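Local coordinates for surface protein SPB1 (Streptococcus agalactiae, PDB 4UZG) that forms the backbone of the pilus 2b fibre of group B streptococcus, its subunits probably being joined covalently by sortase, at residues K34-M44 with N90-N101. Numbering follows the deposited sequence.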
loop_
_atom_site.group_PDB
_atom_site.type_symbol
_atom_site.label_atom_id
_atom_site.label_comp_id
_atom_site.label_asym_id
_atom_site.label_seq_id
_atom_site.Cartn_x
_atom_site.Cartn_y
_atom_site.Cartn_z
ATOM N N LYS A 34 24.966 -5.633 -29.181
ATOM C CA LYS A 34 24.314 -6.852 -28.756
ATOM C C LYS A 34 23.870 -6.703 -27.299
ATOM O O LYS A 34 24.657 -6.250 -26.452
ATOM C CB LYS A 34 25.326 -7.984 -28.875
ATOM C CG LYS A 34 24.920 -9.271 -28.267
ATOM C CD LYS A 34 25.922 -10.352 -28.565
ATOM C CE LYS A 34 25.488 -11.674 -27.996
ATOM N NZ LYS A 34 26.462 -12.765 -28.258
ATOM N N VAL A 35 22.622 -7.083 -27.006
ATOM C CA VAL A 35 22.142 -7.109 -25.632
ATOM C C VAL A 35 22.443 -8.468 -25.024
ATOM O O VAL A 35 21.947 -9.504 -25.482
ATOM C CB VAL A 35 20.638 -6.824 -25.544
ATOM C CG1 VAL A 35 20.177 -6.924 -24.090
ATOM C CG2 VAL A 35 20.335 -5.440 -26.111
ATOM N N TYR A 36 23.230 -8.449 -23.956
ATOM C CA TYR A 36 23.589 -9.682 -23.254
ATOM C C TYR A 36 22.922 -9.798 -21.872
ATOM O O TYR A 36 23.001 -10.864 -21.256
ATOM C CB TYR A 36 25.115 -9.853 -23.150
ATOM C CG TYR A 36 25.790 -8.705 -22.457
ATOM C CD1 TYR A 36 25.848 -8.648 -21.077
ATOM C CD2 TYR A 36 26.329 -7.647 -23.183
ATOM C CE1 TYR A 36 26.462 -7.587 -20.441
ATOM C CE2 TYR A 36 26.954 -6.584 -22.553
ATOM C CZ TYR A 36 26.984 -6.554 -21.178
ATOM O OH TYR A 36 27.578 -5.517 -20.492
ATOM N N GLN A 37 22.246 -8.748 -21.399
ATOM C CA GLN A 37 21.473 -8.832 -20.165
ATOM C C GLN A 37 20.487 -7.697 -20.092
ATOM O O GLN A 37 20.683 -6.668 -20.731
ATOM C CB GLN A 37 22.392 -8.791 -18.939
ATOM C CG GLN A 37 23.123 -7.477 -18.769
ATOM C CD GLN A 37 24.106 -7.485 -17.620
ATOM O OE1 GLN A 37 24.567 -8.543 -17.188
ATOM N NE2 GLN A 37 24.455 -6.309 -17.144
ATOM N N TYR A 38 19.453 -7.893 -19.279
ATOM C CA TYR A 38 18.613 -6.800 -18.794
ATOM C C TYR A 38 18.734 -6.756 -17.281
ATOM O O TYR A 38 18.704 -7.795 -16.624
ATOM C CB TYR A 38 17.128 -6.959 -19.223
ATOM C CG TYR A 38 16.924 -6.601 -20.659
ATOM C CD1 TYR A 38 16.712 -5.288 -21.046
ATOM C CD2 TYR A 38 16.994 -7.572 -21.648
ATOM C CE1 TYR A 38 16.592 -4.954 -22.386
ATOM C CE2 TYR A 38 16.856 -7.246 -22.982
ATOM C CZ TYR A 38 16.693 -5.937 -23.360
ATOM O OH TYR A 38 16.587 -5.582 -24.688
ATOM N N VAL A 39 18.840 -5.552 -16.738
ATOM C CA VAL A 39 18.988 -5.345 -15.296
ATOM C C VAL A 39 17.789 -4.566 -14.777
ATOM O O VAL A 39 17.506 -3.452 -15.246
ATOM C CB VAL A 39 20.270 -4.568 -14.990
ATOM C CG1 VAL A 39 20.432 -4.426 -13.484
ATOM C CG2 VAL A 39 21.500 -5.238 -15.615
ATOM N N ILE A 40 17.085 -5.150 -13.806
ATOM C CA ILE A 40 15.930 -4.540 -13.164
ATOM C C ILE A 40 16.354 -4.165 -11.749
ATOM O O ILE A 40 16.699 -5.028 -10.948
ATOM C CB ILE A 40 14.756 -5.539 -13.104
ATOM C CG1 ILE A 40 14.356 -5.978 -14.516
ATOM C CG2 ILE A 40 13.574 -4.922 -12.352
ATOM C CD1 ILE A 40 14.891 -7.346 -14.919
ATOM N N LYS A 41 16.326 -2.870 -11.451
ATOM C CA LYS A 41 16.713 -2.369 -10.134
ATOM C C LYS A 41 15.521 -1.703 -9.496
ATOM O O LYS A 41 14.902 -0.840 -10.103
ATOM C CB LYS A 41 17.835 -1.345 -10.245
ATOM C CG LYS A 41 19.173 -1.941 -10.515
ATOM C CD LYS A 41 20.282 -0.903 -10.542
ATOM C CE LYS A 41 21.631 -1.550 -10.844
ATOM N NZ LYS A 41 22.732 -0.544 -10.787
ATOM N N ASP A 42 15.190 -2.081 -8.266
ATOM C CA ASP A 42 13.991 -1.547 -7.595
ATOM C C ASP A 42 14.407 -0.979 -6.258
ATOM O O ASP A 42 14.948 -1.696 -5.401
ATOM C CB ASP A 42 12.996 -2.685 -7.420
ATOM C CG ASP A 42 11.638 -2.226 -6.965
ATOM O OD1 ASP A 42 11.520 -1.295 -6.162
ATOM O OD2 ASP A 42 10.631 -2.868 -7.381
ATOM N N THR A 43 14.195 0.327 -6.101
ATOM C CA THR A 43 14.451 1.000 -4.838
ATOM C C THR A 43 13.085 1.203 -4.162
ATOM O O THR A 43 12.253 1.972 -4.639
ATOM C CB THR A 43 15.140 2.347 -5.043
ATOM O OG1 THR A 43 16.340 2.158 -5.791
ATOM C CG2 THR A 43 15.468 3.008 -3.697
ATOM N N MET A 44 12.881 0.471 -3.077
ATOM C CA MET A 44 11.636 0.495 -2.320
ATOM C C MET A 44 11.643 1.660 -1.346
ATOM O O MET A 44 12.697 2.215 -1.030
ATOM C CB MET A 44 11.514 -0.826 -1.578
ATOM C CG MET A 44 11.102 -1.984 -2.464
ATOM S SD MET A 44 9.353 -1.888 -2.944
ATOM C CE MET A 44 8.572 -2.562 -1.487
ATOM N N ASN A 90 15.761 -3.415 -0.819
ATOM C CA ASN A 90 15.766 -3.217 -2.261
ATOM C C ASN A 90 16.175 -4.508 -2.966
ATOM O O ASN A 90 16.656 -5.458 -2.325
ATOM C CB ASN A 90 16.737 -2.101 -2.628
ATOM C CG ASN A 90 16.434 -0.807 -1.919
ATOM O OD1 ASN A 90 15.279 -0.430 -1.773
ATOM N ND2 ASN A 90 17.475 -0.106 -1.479
ATOM N N PHE A 91 16.064 -4.542 -4.298
ATOM C CA PHE A 91 16.561 -5.684 -5.044
ATOM C C PHE A 91 17.025 -5.281 -6.434
ATOM O O PHE A 91 16.574 -4.278 -6.995
ATOM C CB PHE A 91 15.534 -6.817 -5.121
ATOM C CG PHE A 91 14.302 -6.515 -5.951
ATOM C CD1 PHE A 91 14.299 -6.720 -7.310
ATOM C CD2 PHE A 91 13.144 -6.026 -5.347
ATOM C CE1 PHE A 91 13.177 -6.467 -8.066
ATOM C CE2 PHE A 91 12.000 -5.772 -6.094
ATOM C CZ PHE A 91 12.009 -5.987 -7.462
ATOM N N THR A 92 17.903 -6.119 -6.981
ATOM C CA THR A 92 18.336 -6.057 -8.356
ATOM C C THR A 92 18.257 -7.453 -8.943
ATOM O O THR A 92 18.812 -8.394 -8.384
ATOM C CB THR A 92 19.800 -5.559 -8.456
ATOM O OG1 THR A 92 19.901 -4.277 -7.849
ATOM C CG2 THR A 92 20.253 -5.494 -9.903
ATOM N N ILE A 93 17.580 -7.562 -10.084
ATOM C CA ILE A 93 17.469 -8.797 -10.835
ATOM C C ILE A 93 18.183 -8.613 -12.168
ATOM O O ILE A 93 17.917 -7.654 -12.882
ATOM C CB ILE A 93 15.987 -9.179 -11.040
ATOM C CG1 ILE A 93 15.430 -9.736 -9.729
ATOM C CG2 ILE A 93 15.817 -10.206 -12.177
ATOM C CD1 ILE A 93 13.938 -9.902 -9.693
ATOM N N THR A 94 19.094 -9.526 -12.495
ATOM C CA THR A 94 19.830 -9.469 -13.754
ATOM C C THR A 94 19.446 -10.699 -14.554
ATOM O O THR A 94 19.619 -11.818 -14.095
ATOM C CB THR A 94 21.335 -9.433 -13.502
ATOM O OG1 THR A 94 21.634 -8.303 -12.685
ATOM C CG2 THR A 94 22.109 -9.327 -14.794
ATOM N N ILE A 95 18.919 -10.474 -15.756
ATOM C CA ILE A 95 18.462 -11.558 -16.615
ATOM C C ILE A 95 19.478 -11.701 -17.768
ATOM O O ILE A 95 19.567 -10.839 -18.635
ATOM C CB ILE A 95 17.070 -11.274 -17.197
ATOM C CG1 ILE A 95 16.051 -11.052 -16.070
ATOM C CG2 ILE A 95 16.648 -12.416 -18.119
ATOM C CD1 ILE A 95 14.668 -10.643 -16.548
ATOM N N PRO A 96 20.259 -12.788 -17.783
ATOM C CA PRO A 96 21.165 -12.986 -18.920
ATOM C C PRO A 96 20.345 -13.206 -20.197
ATOM O O PRO A 96 19.311 -13.873 -20.179
ATOM C CB PRO A 96 21.986 -14.223 -18.519
ATOM C CG PRO A 96 21.133 -14.958 -17.579
ATOM C CD PRO A 96 20.362 -13.891 -16.814
ATOM N N TRP A 97 20.839 -12.652 -21.296
ATOM C CA TRP A 97 20.072 -12.580 -22.536
ATOM C C TRP A 97 20.755 -13.329 -23.676
ATOM O O TRP A 97 20.131 -13.610 -24.703
ATOM C CB TRP A 97 19.874 -11.103 -22.922
ATOM C CG TRP A 97 18.604 -10.830 -23.657
ATOM C CD1 TRP A 97 18.475 -10.418 -24.949
ATOM C CD2 TRP A 97 17.275 -10.927 -23.131
ATOM N NE1 TRP A 97 17.158 -10.259 -25.260
ATOM C CE2 TRP A 97 16.400 -10.568 -24.168
ATOM C CE3 TRP A 97 16.754 -11.259 -21.885
ATOM C CZ2 TRP A 97 15.017 -10.539 -23.997
ATOM C CZ3 TRP A 97 15.378 -11.244 -21.717
ATOM C CH2 TRP A 97 14.529 -10.881 -22.763
ATOM N N ALA A 98 22.036 -13.641 -23.503
ATOM C CA ALA A 98 22.806 -14.333 -24.530
ATOM C C ALA A 98 23.933 -15.067 -23.834
ATOM O O ALA A 98 24.323 -14.712 -22.718
ATOM C CB ALA A 98 23.367 -13.337 -25.577
ATOM N N ALA A 99 24.493 -16.070 -24.508
ATOM C CA ALA A 99 25.544 -16.890 -23.922
ATOM C C ALA A 99 26.855 -16.135 -23.760
ATOM O O ALA A 99 27.662 -16.497 -22.907
ATOM C CB ALA A 99 25.773 -18.154 -24.753
ATOM N N THR A 100 27.094 -15.133 -24.604
ATOM C CA THR A 100 28.313 -14.306 -24.543
ATOM C C THR A 100 27.962 -12.842 -24.811
ATOM O O THR A 100 26.866 -12.550 -25.294
ATOM C CB THR A 100 29.365 -14.732 -25.580
ATOM O OG1 THR A 100 28.861 -14.510 -26.902
ATOM C CG2 THR A 100 29.739 -16.190 -25.409
ATOM N N ASN A 101 28.890 -11.923 -24.535
ATOM C CA ASN A 101 28.572 -10.484 -24.605
ATOM C C ASN A 101 28.799 -9.772 -25.938
ATOM O O ASN A 101 28.293 -8.662 -26.135
ATOM C CB ASN A 101 29.326 -9.709 -23.539
ATOM C CG ASN A 101 29.128 -10.281 -22.168
ATOM O OD1 ASN A 101 28.160 -10.991 -21.921
ATOM N ND2 ASN A 101 30.075 -10.014 -21.271
HETATM O O HOH W 1 27.402 -6.059 -26.319
HETATM O O HOH W 2 14.300 0.514 0.682
#
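Strands 37-43 and 90-96 are antiparallel neighbours in the large mixed beta-sheet of the N-terminal half of the chain. Backbone hydrogen bonds pair Tyr38 with Ile95, Ile40 with Ile93 and Asp42 with Phe91. At one end the Asn90 side chain continues the pairing: its OD1 accepts a hydrogen bond from Met44 N, 2.9 Å away.

Tyr38, Ile40, Asp42, Phe91, Ile93 and Ile95 share the inner face, which packs partly on strand 121-131. Here Ile40 CD1 meets Ile95 CD1 at 3.7 Å. Phe91 has CG between its backbone N and carbonyl carbon (chi1 68°), which lays the ring alongside Asp42. Asp42 CB sits over one face in a CH-pi contact, 3.6 Å from the centroid of the Phe91 ring.

Tyr38 turns an edge to the face of Trp97 in a T-shaped stack, planes at 81°. Tyr38 CE2 lies 3.6 Å from Trp97 CE2, and Tyr38 OH is hydrogen-bonded to Val27 O. On the other face of the sheet, Val39 CG1 touches Thr92 CG2 at 3.7 Å.

Beyond the Trp97 end of the pairing, Asn101 CB lies over one face of the Tyr36 ring, while Asn101 OD1 is hydrogen-bonded to Lys77 NZ. The extended Lys34 chain brings NZ to Thr100 O (3.0 Å), above the carbonyl plane. NZ also forms salt bridges with Asp113 and Asp114. These carboxylates probably stabilise the ammonium of this buried lysine. Its hydrogen bond to Thr100 O ties it to the loop after strand 90-96, while backbone bonds and apolar contacts join the strands.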